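Local coordinates for protein class B carbapenemase GOB-18 (Elizabethkingia meningoseptica, PDB 5K0W) that is a dizinc metallo-beta-lactamase of subclass B3, a carbapenemase of a family whose members hydrolyse beta-lactam antibiotics, at residues Y136-G139 and K140-V143; K152-K155 and D156-I160; S220-A223 and Y224-V228. All coordinates share one frame; numbering follows the deposited sequence.

Contact 1: residues Y136-G139 and K140-V143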
ATOM      1  N   TYR A 136       7.750  -0.691  15.650  1.00 18.99           N
ATOM      2  CA  TYR A 136       8.041  -1.860  16.491  1.00 17.49           C
ATOM      3  C   TYR A 136       9.149  -2.757  15.930  1.00 20.57           C
ATOM      4  O   TYR A 136       9.756  -3.537  16.675  1.00 20.53           O
ATOM      5  CB  TYR A 136       6.754  -2.657  16.754  1.00 17.76           C
ATOM      6  CG  TYR A 136       6.282  -3.504  15.594  1.00 19.27           C
ATOM      7  CD1 TYR A 136       5.558  -2.948  14.552  1.00 20.59           C
ATOM      8  CD2 TYR A 136       6.549  -4.870  15.549  1.00 20.54           C
ATOM      9  CE1 TYR A 136       5.100  -3.730  13.497  1.00 21.40           C
ATOM     10  CE2 TYR A 136       6.128  -5.655  14.481  1.00 21.36           C
ATOM     11  CZ  TYR A 136       5.413  -5.079  13.451  1.00 30.11           C
ATOM     12  OH  TYR A 136       4.975  -5.871  12.419  1.00 33.43           O
ATOM     13  N   GLU A 137       9.407  -2.652  14.628  1.00 17.32           N
ATOM     14  CA  GLU A 137      10.470  -3.413  13.998  1.00 18.58           C
ATOM     15  C   GLU A 137      11.446  -2.515  13.254  1.00 24.66           C
ATOM     16  O   GLU A 137      12.652  -2.649  13.447  1.00 25.40           O
ATOM     17  CB  GLU A 137       9.910  -4.556  13.112  1.00 20.30           C
ATOM     18  CG  GLU A 137      10.946  -5.393  12.365  1.00 32.93           C
ATOM     19  CD  GLU A 137      11.872  -6.319  13.139  1.00 59.62           C
ATOM     20  OE1 GLU A 137      11.785  -6.375  14.388  1.00 52.92           O
ATOM     21  OE2 GLU A 137      12.680  -7.010  12.479  1.00 60.85           O
ATOM     22  N   MET A 138      10.934  -1.589  12.431  1.00 21.51           N
ATOM     23  CA  MET A 138      11.743  -0.685  11.597  1.00 21.01           C
ATOM     24  C   MET A 138      12.446   0.467  12.334  1.00 24.47           C
ATOM     25  O   MET A 138      13.294   1.134  11.743  1.00 22.17           O
ATOM     26  CB  MET A 138      10.916  -0.189  10.388  1.00 22.94           C
ATOM     27  CG  MET A 138      10.402  -1.304   9.500  1.00 26.23           C
ATOM     28  SD  MET A 138      11.723  -2.380   8.902  1.00 31.18           S
ATOM     29  CE  MET A 138      12.520  -1.287   7.748  1.00 26.93           C
ATOM     30  N   GLY A 139      12.077   0.677  13.605  1.00 22.05           N
ATOM     31  CA  GLY A 139      12.630   1.703  14.487  1.00 21.25           C
ATOM     32  C   GLY A 139      14.104   1.510  14.782  1.00 24.45           C
ATOM     33  O   GLY A 139      14.829   2.494  14.955  1.00 23.19           O
ATOM     34  N   LYS A 140      14.573   0.234  14.800  1.00 21.22           N
ATOM     35  CA  LYS A 140      15.991  -0.126  15.003  1.00 19.99           C
ATOM     36  C   LYS A 140      16.920   0.546  13.960  1.00 25.41           C
ATOM     37  O   LYS A 140      18.110   0.717  14.230  1.00 25.63           O
ATOM     38  CB  LYS A 140      16.197  -1.652  15.032  1.00 19.76           C
ATOM     39  CG  LYS A 140      15.873  -2.387  13.737  1.00 26.69           C
ATOM     40  CD  LYS A 140      16.072  -3.883  13.922  1.00 48.60           C
ATOM     41  CE  LYS A 140      15.336  -4.726  12.905  1.00 73.61           C
ATOM     42  NZ  LYS A 140      15.453  -6.187  13.191  1.00 86.49           N
ATOM     43  N   TYR A 141      16.357   0.938  12.790  1.00 21.31           N
ATOM     44  CA  TYR A 141      17.046   1.615  11.694  1.00 21.41           C
ATOM     45  C   TYR A 141      16.985   3.155  11.812  1.00 25.28           C
ATOM     46  O   TYR A 141      17.537   3.851  10.956  1.00 26.06           O
ATOM     47  CB  TYR A 141      16.459   1.169  10.338  1.00 23.04           C
ATOM     48  CG  TYR A 141      16.589  -0.312  10.071  1.00 25.17           C
ATOM     49  CD1 TYR A 141      17.792  -0.857   9.636  1.00 27.21           C
ATOM     50  CD2 TYR A 141      15.508  -1.171  10.248  1.00 25.87           C
ATOM     51  CE1 TYR A 141      17.929  -2.227   9.416  1.00 28.53           C
ATOM     52  CE2 TYR A 141      15.632  -2.543  10.030  1.00 27.01           C
ATOM     53  CZ  TYR A 141      16.848  -3.067   9.621  1.00 37.23           C
ATOM     54  OH  TYR A 141      16.994  -4.411   9.381  1.00 42.52           O
ATOM     55  N   GLY A 142      16.306   3.671  12.838  1.00 20.17           N
ATOM     56  CA  GLY A 142      16.146   5.102  13.051  1.00 20.08           C
ATOM     57  C   GLY A 142      15.129   5.743  12.122  1.00 25.96           C
ATOM     58  O   GLY A 142      13.965   5.330  12.097  1.00 25.30           O
ATOM     59  N   VAL A 143      15.563   6.782  11.368  1.00 22.98           N
ATOM     60  CA  VAL A 143      14.715   7.499  10.407  1.00 22.14           C
ATOM     61  C   VAL A 143      14.987   6.915   9.026  1.00 24.80           C
ATOM     62  O   VAL A 143      16.042   7.196   8.440  1.00 25.91           O
ATOM     63  CB  VAL A 143      14.903   9.044  10.454  1.00 25.52           C
ATOM     64  CG1 VAL A 143      14.029   9.741   9.415  1.00 25.77           C
ATOM     65  CG2 VAL A 143      14.625   9.610  11.841  1.00 24.85           C
TER

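Contact 2: residues K152-K155 and D156-I160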
ATOM      1  N   LYS A 152      -5.603  14.156   8.082  1.00 16.14           N
ATOM      2  CA  LYS A 152      -6.756  13.447   8.634  1.00 15.60           C
ATOM      3  C   LYS A 152      -6.338  12.060   9.065  1.00 17.37           C
ATOM      4  O   LYS A 152      -5.383  11.506   8.518  1.00 16.18           O
ATOM      5  CB  LYS A 152      -7.870  13.333   7.576  1.00 19.17           C
ATOM      6  CG  LYS A 152      -9.165  14.063   7.906  1.00 25.86           C
ATOM      7  CD  LYS A 152     -10.217  13.887   6.800  1.00 30.06           C
ATOM      8  CE  LYS A 152     -11.045  12.626   6.942  1.00 24.24           C
ATOM      9  NZ  LYS A 152     -12.321  12.711   6.190  1.00 25.03           N
ATOM     10  N   THR A 153      -7.069  11.489  10.030  1.00 15.06           N
ATOM     11  CA  THR A 153      -6.857  10.123  10.529  1.00 15.54           C
ATOM     12  C   THR A 153      -8.084   9.270  10.224  1.00 22.43           C
ATOM     13  O   THR A 153      -9.213   9.740  10.319  1.00 21.61           O
ATOM     14  CB  THR A 153      -6.455  10.095  11.998  1.00 22.42           C
ATOM     15  OG1 THR A 153      -7.472  10.724  12.794  1.00 21.29           O
ATOM     16  CG2 THR A 153      -5.096  10.742  12.237  1.00 19.72           C
ATOM     17  N   LEU A 154      -7.856   8.032   9.798  1.00 21.37           N
ATOM     18  CA  LEU A 154      -8.942   7.148   9.429  1.00 21.58           C
ATOM     19  C   LEU A 154      -9.007   5.886  10.278  1.00 24.86           C
ATOM     20  O   LEU A 154      -7.990   5.361  10.741  1.00 23.66           O
ATOM     21  CB  LEU A 154      -8.893   6.809   7.927  1.00 22.20           C
ATOM     22  CG  LEU A 154      -8.925   7.987   6.933  1.00 26.88           C
ATOM     23  CD1 LEU A 154      -8.490   7.539   5.579  1.00 27.62           C
ATOM     24  CD2 LEU A 154     -10.302   8.619   6.852  1.00 25.57           C
ATOM     25  N   LYS A 155     -10.237   5.450  10.523  1.00 21.40           N
ATOM     26  CA  LYS A 155     -10.588   4.258  11.286  1.00 20.75           C
ATOM     27  C   LYS A 155     -11.241   3.292  10.307  1.00 24.29           C
ATOM     28  O   LYS A 155     -11.553   3.679   9.185  1.00 22.92           O
ATOM     29  CB  LYS A 155     -11.551   4.615  12.432  1.00 21.53           C
ATOM     30  CG  LYS A 155     -10.856   5.140  13.669  1.00 33.11           C
ATOM     31  CD  LYS A 155     -10.644   4.052  14.722  1.00 43.17           C
ATOM     32  CE  LYS A 155      -9.888   4.561  15.918  1.00 58.25           C
ATOM     33  NZ  LYS A 155     -10.722   5.423  16.807  1.00 72.75           N
ATOM     34  N   ASP A 156     -11.428   2.039  10.717  1.00 21.81           N
ATOM     35  CA  ASP A 156     -12.052   1.025   9.885  1.00 21.49           C
ATOM     36  C   ASP A 156     -13.399   1.511   9.372  1.00 26.69           C
ATOM     37  O   ASP A 156     -14.144   2.166  10.110  1.00 26.23           O
ATOM     38  CB  ASP A 156     -12.216  -0.285  10.661  1.00 22.86           C
ATOM     39  CG  ASP A 156     -12.569  -1.471   9.782  1.00 36.88           C
ATOM     40  OD1 ASP A 156     -11.888  -1.670   8.752  1.00 38.67           O
ATOM     41  OD2 ASP A 156     -13.507  -2.221  10.145  1.00 41.73           O
ATOM     42  N   GLN A 157     -13.667   1.231   8.075  1.00 23.72           N
ATOM     43  CA  GLN A 157     -14.900   1.528   7.336  1.00 23.03           C
ATOM     44  C   GLN A 157     -15.101   2.979   6.966  1.00 27.67           C
ATOM     45  O   GLN A 157     -16.166   3.318   6.444  1.00 28.63           O
ATOM     46  CB  GLN A 157     -16.151   0.953   8.043  1.00 24.02           C
ATOM     47  CG  GLN A 157     -16.144  -0.550   8.248  1.00 29.78           C
ATOM     48  CD  GLN A 157     -15.978  -1.295   6.948  1.00 50.50           C
ATOM     49  OE1 GLN A 157     -15.006  -2.030   6.767  1.00 47.59           O
ATOM     50  NE2 GLN A 157     -16.896  -1.084   5.997  1.00 38.88           N
ATOM     51  N   ASP A 158     -14.095   3.842   7.227  1.00 23.50           N
ATOM     52  CA  ASP A 158     -14.166   5.265   6.882  1.00 22.46           C
ATOM     53  C   ASP A 158     -14.131   5.423   5.386  1.00 24.86           C
ATOM     54  O   ASP A 158     -13.378   4.722   4.726  1.00 24.48           O
ATOM     55  CB  ASP A 158     -13.046   6.081   7.554  1.00 23.80           C
ATOM     56  CG  ASP A 158     -13.278   6.386   9.036  1.00 32.32           C
ATOM     57  OD1 ASP A 158     -14.391   6.130   9.531  1.00 29.77           O
ATOM     58  OD2 ASP A 158     -12.350   6.917   9.688  1.00 42.24           O
ATOM     59  N   LYS A 159     -14.979   6.310   4.859  1.00 21.94           N
ATOM     60  CA  LYS A 159     -15.117   6.601   3.437  1.00 22.06           C
ATOM     61  C   LYS A 159     -14.285   7.817   3.006  1.00 29.35           C
ATOM     62  O   LYS A 159     -14.307   8.849   3.680  1.00 29.57           O
ATOM     63  CB  LYS A 159     -16.601   6.796   3.076  1.00 23.78           C
ATOM     64  CG  LYS A 159     -17.357   5.512   2.745  1.00 35.05           C
ATOM     65  CD  LYS A 159     -17.963   4.845   3.972  1.00 44.92           C
ATOM     66  CE  LYS A 159     -18.842   3.668   3.628  1.00 57.64           C
ATOM     67  NZ  LYS A 159     -18.070   2.401   3.514  1.00 69.07           N
ATOM     68  N   ILE A 160     -13.533   7.684   1.895  1.00 28.03           N
ATOM     69  CA  ILE A 160     -12.723   8.757   1.284  1.00 28.61           C
ATOM     70  C   ILE A 160     -13.412   9.033  -0.053  1.00 32.53           C
ATOM     71  O   ILE A 160     -13.598   8.107  -0.863  1.00 32.54           O
ATOM     72  CB  ILE A 160     -11.214   8.391   1.086  1.00 32.18           C
ATOM     73  CG1 ILE A 160     -10.544   7.862   2.384  1.00 33.24           C
ATOM     74  CG2 ILE A 160     -10.423   9.565   0.489  1.00 32.08           C
ATOM     75  CD1 ILE A 160     -10.284   6.354   2.377  1.00 39.90           C
TER

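Contact 3: residues S220-A223 and Y224-V228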
ATOM      1  N   SER A 220      -3.122 -10.739  18.341  1.00 14.52           N
ATOM      2  CA  SER A 220      -4.569 -10.547  18.204  1.00 13.96           C
ATOM      3  C   SER A 220      -4.915  -9.753  16.940  1.00 17.63           C
ATOM      4  O   SER A 220      -5.903 -10.082  16.277  1.00 17.43           O
ATOM      5  CB  SER A 220      -5.154  -9.868  19.439  1.00 17.62           C
ATOM      6  OG  SER A 220      -4.400  -8.755  19.891  1.00 21.21           O
ATOM      7  N   ASP A 221      -4.082  -8.735  16.586  1.00 13.10           N
ATOM      8  CA  ASP A 221      -4.297  -7.907  15.396  1.00 12.22           C
ATOM      9  C   ASP A 221      -4.327  -8.725  14.114  1.00 14.99           C
ATOM     10  O   ASP A 221      -5.357  -8.719  13.455  1.00 13.99           O
ATOM     11  CB  ASP A 221      -3.327  -6.727  15.347  1.00 14.39           C
ATOM     12  CG  ASP A 221      -3.850  -5.462  16.013  1.00 25.12           C
ATOM     13  OD1 ASP A 221      -5.006  -5.480  16.510  1.00 26.64           O
ATOM     14  OD2 ASP A 221      -3.138  -4.428  15.964  1.00 28.90           O
ATOM     15  N   TYR A 222      -3.248  -9.518  13.837  1.00 12.00           N
ATOM     16  CA  TYR A 222      -3.108 -10.488  12.735  1.00 11.35           C
ATOM     17  C   TYR A 222      -4.302 -11.481  12.720  1.00 15.95           C
ATOM     18  O   TYR A 222      -4.839 -11.808  11.645  1.00 14.44           O
ATOM     19  CB  TYR A 222      -1.811 -11.327  12.918  1.00 11.97           C
ATOM     20  CG  TYR A 222      -0.542 -10.727  12.344  1.00 13.34           C
ATOM     21  CD1 TYR A 222      -0.397 -10.526  10.973  1.00 14.40           C
ATOM     22  CD2 TYR A 222       0.530 -10.397  13.166  1.00 14.19           C
ATOM     23  CE1 TYR A 222       0.759  -9.958  10.445  1.00 14.05           C
ATOM     24  CE2 TYR A 222       1.691  -9.824  12.647  1.00 14.32           C
ATOM     25  CZ  TYR A 222       1.813  -9.638  11.283  1.00 16.27           C
ATOM     26  OH  TYR A 222       2.964  -9.099  10.769  1.00 14.91           O
ATOM     27  N   ALA A 223      -4.683 -11.979  13.928  1.00 12.61           N
ATOM     28  CA  ALA A 223      -5.784 -12.927  14.078  1.00 12.50           C
ATOM     29  C   ALA A 223      -7.097 -12.332  13.545  1.00 16.30           C
ATOM     30  O   ALA A 223      -7.806 -13.005  12.790  1.00 15.95           O
ATOM     31  CB  ALA A 223      -5.917 -13.375  15.524  1.00 12.71           C
ATOM     32  N   TYR A 224      -7.370 -11.053  13.869  1.00 12.45           N
ATOM     33  CA  TYR A 224      -8.541 -10.341  13.384  1.00 12.96           C
ATOM     34  C   TYR A 224      -8.420 -10.246  11.848  1.00 18.78           C
ATOM     35  O   TYR A 224      -9.309 -10.722  11.138  1.00 18.00           O
ATOM     36  CB  TYR A 224      -8.596  -8.951  14.034  1.00 15.15           C
ATOM     37  CG  TYR A 224      -9.487  -7.945  13.329  1.00 18.08           C
ATOM     38  CD1 TYR A 224      -8.976  -7.100  12.340  1.00 20.11           C
ATOM     39  CD2 TYR A 224     -10.822  -7.793  13.694  1.00 18.29           C
ATOM     40  CE1 TYR A 224      -9.790  -6.168  11.695  1.00 21.92           C
ATOM     41  CE2 TYR A 224     -11.641  -6.854  13.070  1.00 19.42           C
ATOM     42  CZ  TYR A 224     -11.123  -6.043  12.069  1.00 29.64           C
ATOM     43  OH  TYR A 224     -11.943  -5.114  11.466  1.00 31.90           O
ATOM     44  N   THR A 225      -7.275  -9.670  11.362  1.00 15.53           N
ATOM     45  CA  THR A 225      -6.890  -9.463   9.967  1.00 14.22           C
ATOM     46  C   THR A 225      -7.159 -10.669   9.090  1.00 16.93           C
ATOM     47  O   THR A 225      -7.748 -10.492   8.025  1.00 16.58           O
ATOM     48  CB  THR A 225      -5.467  -8.916   9.873  1.00 19.01           C
ATOM     49  OG1 THR A 225      -5.448  -7.694  10.576  1.00 22.67           O
ATOM     50  CG2 THR A 225      -5.030  -8.622   8.434  1.00 17.48           C
ATOM     51  N   PHE A 226      -6.773 -11.885   9.535  1.00 12.77           N
ATOM     52  CA  PHE A 226      -7.029 -13.107   8.764  1.00 12.27           C
ATOM     53  C   PHE A 226      -8.524 -13.397   8.668  1.00 18.08           C
ATOM     54  O   PHE A 226      -9.016 -13.731   7.582  1.00 18.68           O
ATOM     55  CB  PHE A 226      -6.228 -14.315   9.288  1.00 13.42           C
ATOM     56  CG  PHE A 226      -4.732 -14.250   9.013  1.00 14.31           C
ATOM     57  CD1 PHE A 226      -4.237 -14.370   7.717  1.00 17.16           C
ATOM     58  CD2 PHE A 226      -3.820 -14.146  10.052  1.00 14.77           C
ATOM     59  CE1 PHE A 226      -2.857 -14.338   7.471  1.00 16.76           C
ATOM     60  CE2 PHE A 226      -2.452 -14.096   9.798  1.00 16.97           C
ATOM     61  CZ  PHE A 226      -1.980 -14.194   8.512  1.00 14.51           C
ATOM     62  N   GLY A 227      -9.242 -13.170   9.766  1.00 15.61           N
ATOM     63  CA  GLY A 227     -10.686 -13.364   9.802  1.00 15.86           C
ATOM     64  C   GLY A 227     -11.415 -12.479   8.808  1.00 21.02           C
ATOM     65  O   GLY A 227     -12.127 -12.972   7.935  1.00 20.63           O
ATOM     66  N   VAL A 228     -11.209 -11.171   8.914  1.00 19.01           N
ATOM     67  CA  VAL A 228     -11.844 -10.140   8.088  1.00 18.88           C
ATOM     68  C   VAL A 228     -11.452 -10.223   6.580  1.00 19.91           C
ATOM     69  O   VAL A 228     -12.305 -10.034   5.710  1.00 17.33           O
ATOM     70  CB  VAL A 228     -11.649  -8.740   8.760  1.00 24.23           C
ATOM     71  CG1 VAL A 228     -10.188  -8.300   8.767  1.00 23.53           C
ATOM     72  CG2 VAL A 228     -12.543  -7.671   8.140  1.00 25.04           C
TER

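Contact 1: residues Y136-G139 and K140-V143
The thioether of M138 lies against the ring of its near neighbour Y141, a Met-aromatic contact made within a single turn of chain. The sulfur comes in obliquely, with SD of M138 5.1 Å from the centroid of the Y141 ring and 65° off the ring normal, and the methyl group comes closer to the ring atoms, M138 CE lying 3.9 Å from Y141 CD2. Bends at both chi2 and chi3 (-56° and -71°) fold the methionine tail back to the tyrosine although its CB sets off away from it. The backbone joins in: the carbonyl oxygen of M138 sits at the edge of the Y141 ring and accepts the bond from Y141 N at 3.2 Å. One residue on, G142 N reaches G139 O at 2.8 Å. These i to i+3 bonds belong to the short 3-10 turn, which G142 leaves with a positive phi. On another side of the turn, E137 and K140 run alongside each other and end in a salt bridge, E137 OE2 to K140 NZ at 3.0 Å. The ammonium approaches from above the carboxylate plane, with the lysine chain extended beyond CG over the carbonyl oxygen of E137. M138 also touches the zinc ligand H100, and its side chain is about 7 Å from a bound zinc ion, so this surface turn borders the metal site. It lies in the loop between helix 125-129 and strand 152-154, where Y136 packs on I218 and Y222 of helix 218-230.

Contact 2: residues K152-K155 and D156-I160
From K155 to D158 the chain makes a type II beta turn, closed by D158 N donating to K155 O at 3.2 Å, with Q157 at its third position in a left-handed conformation (phi 74°). The side chain of D158 then reaches back across the turn: its OD2 accepts from K155 N at 2.7 Å, along a nearly straight N-H line (174°) that meets the carboxylate from above its plane. K155 is therefore held through both its N and its O by one residue. With CG of D158 anti to its own carbonyl carbon (chi1 -77°), the acid group is swung toward K155. The turn is also the crossing between the two sheets of the alpha-beta/beta-alpha sandwich of the metallo-beta-lactamase fold, since strand 152-154 is an outermost strand of one and strand 159-162 of the other. L154 fills the corner between them with its two methyl branches. CD2 of L154 rests on CB of D158 at 3.8 Å, while CD1 of L154 meets CG1 of I160, also at 3.8 Å, the two aliphatic chains crossing at an angle. Both L154 and I160 are buried and press on Y119 of strand 117-121, and L154 packs on L169 as well. D156 turns to strand 165-171, its OD1 accepting from the backbone N of H171.

Contact 3: residues S220-A223 and Y224-V228
Y224 N donates to S220 O at 3.0 Å, an i to i+4 bond of helix 218-230, which connects strands 192-198 and 236-239 in a beta-alpha-beta unit. CB of Y224 rests near the D221 carbonyl, whose oxygen lies at the edge of the tyrosine ring. Its CG stands anti to the backbone N (chi1 162°), which carries the ring out from the helix, so that its hydroxyl end packs against D156. T225 comes next, its N pointing almost straight at D221 O (3.0 Å, 178°) and in the carbonyl plane. The hydroxyl of T225 also lies close to that oxygen, OG1 to D221 O at 3.1 Å, and it bonds to P173 O, tying this buried face to the loop that follows strand 165-171. At F226 the backbone N bonds to Y222 O at 2.9 Å; Y222 O also approaches the phenyl ring obliquely, and CE2 of F226 lies 4.2 Å from CB of Y222. The same ring meets Y279 of helix 265-284, with L275 and E276 beside it. Y222, leaving the helix on much the same side, bonds through its hydroxyl to S202 O and lies about 4 Å, side chain to side chain, from the zinc ligand H175. G227 N makes only a weak bond to A223 O, at 3.4 Å. At V228, with the helix still continuing, the N bonds to Y224 O, and the CB sits 4.2 Å above one face of the Y224 ring, offset toward the rim.

The three contacts follow one another along the chain, and all are local. Contact 1 is in the loop before strand 152-154; contact 2 turns from that strand into 159-162, passing from one sheet to the other; contact 3 lies later, on helix 218-230. Centres of contacts 1 and 2 are 26 Å apart, and their nearest atoms are about 16 Å apart. Contact 3 touches both: its centre is 24 Å from that of contact 1, where the hydroxyls of Y136 and Y222 pack, and 19 Å from that of contact 2, where Y224 meets D156. Contact 1 lies beside the zinc ligand H100 and contact 3 beside H175, so both border the metal site, whereas contact 2 joins the two sheets away from it.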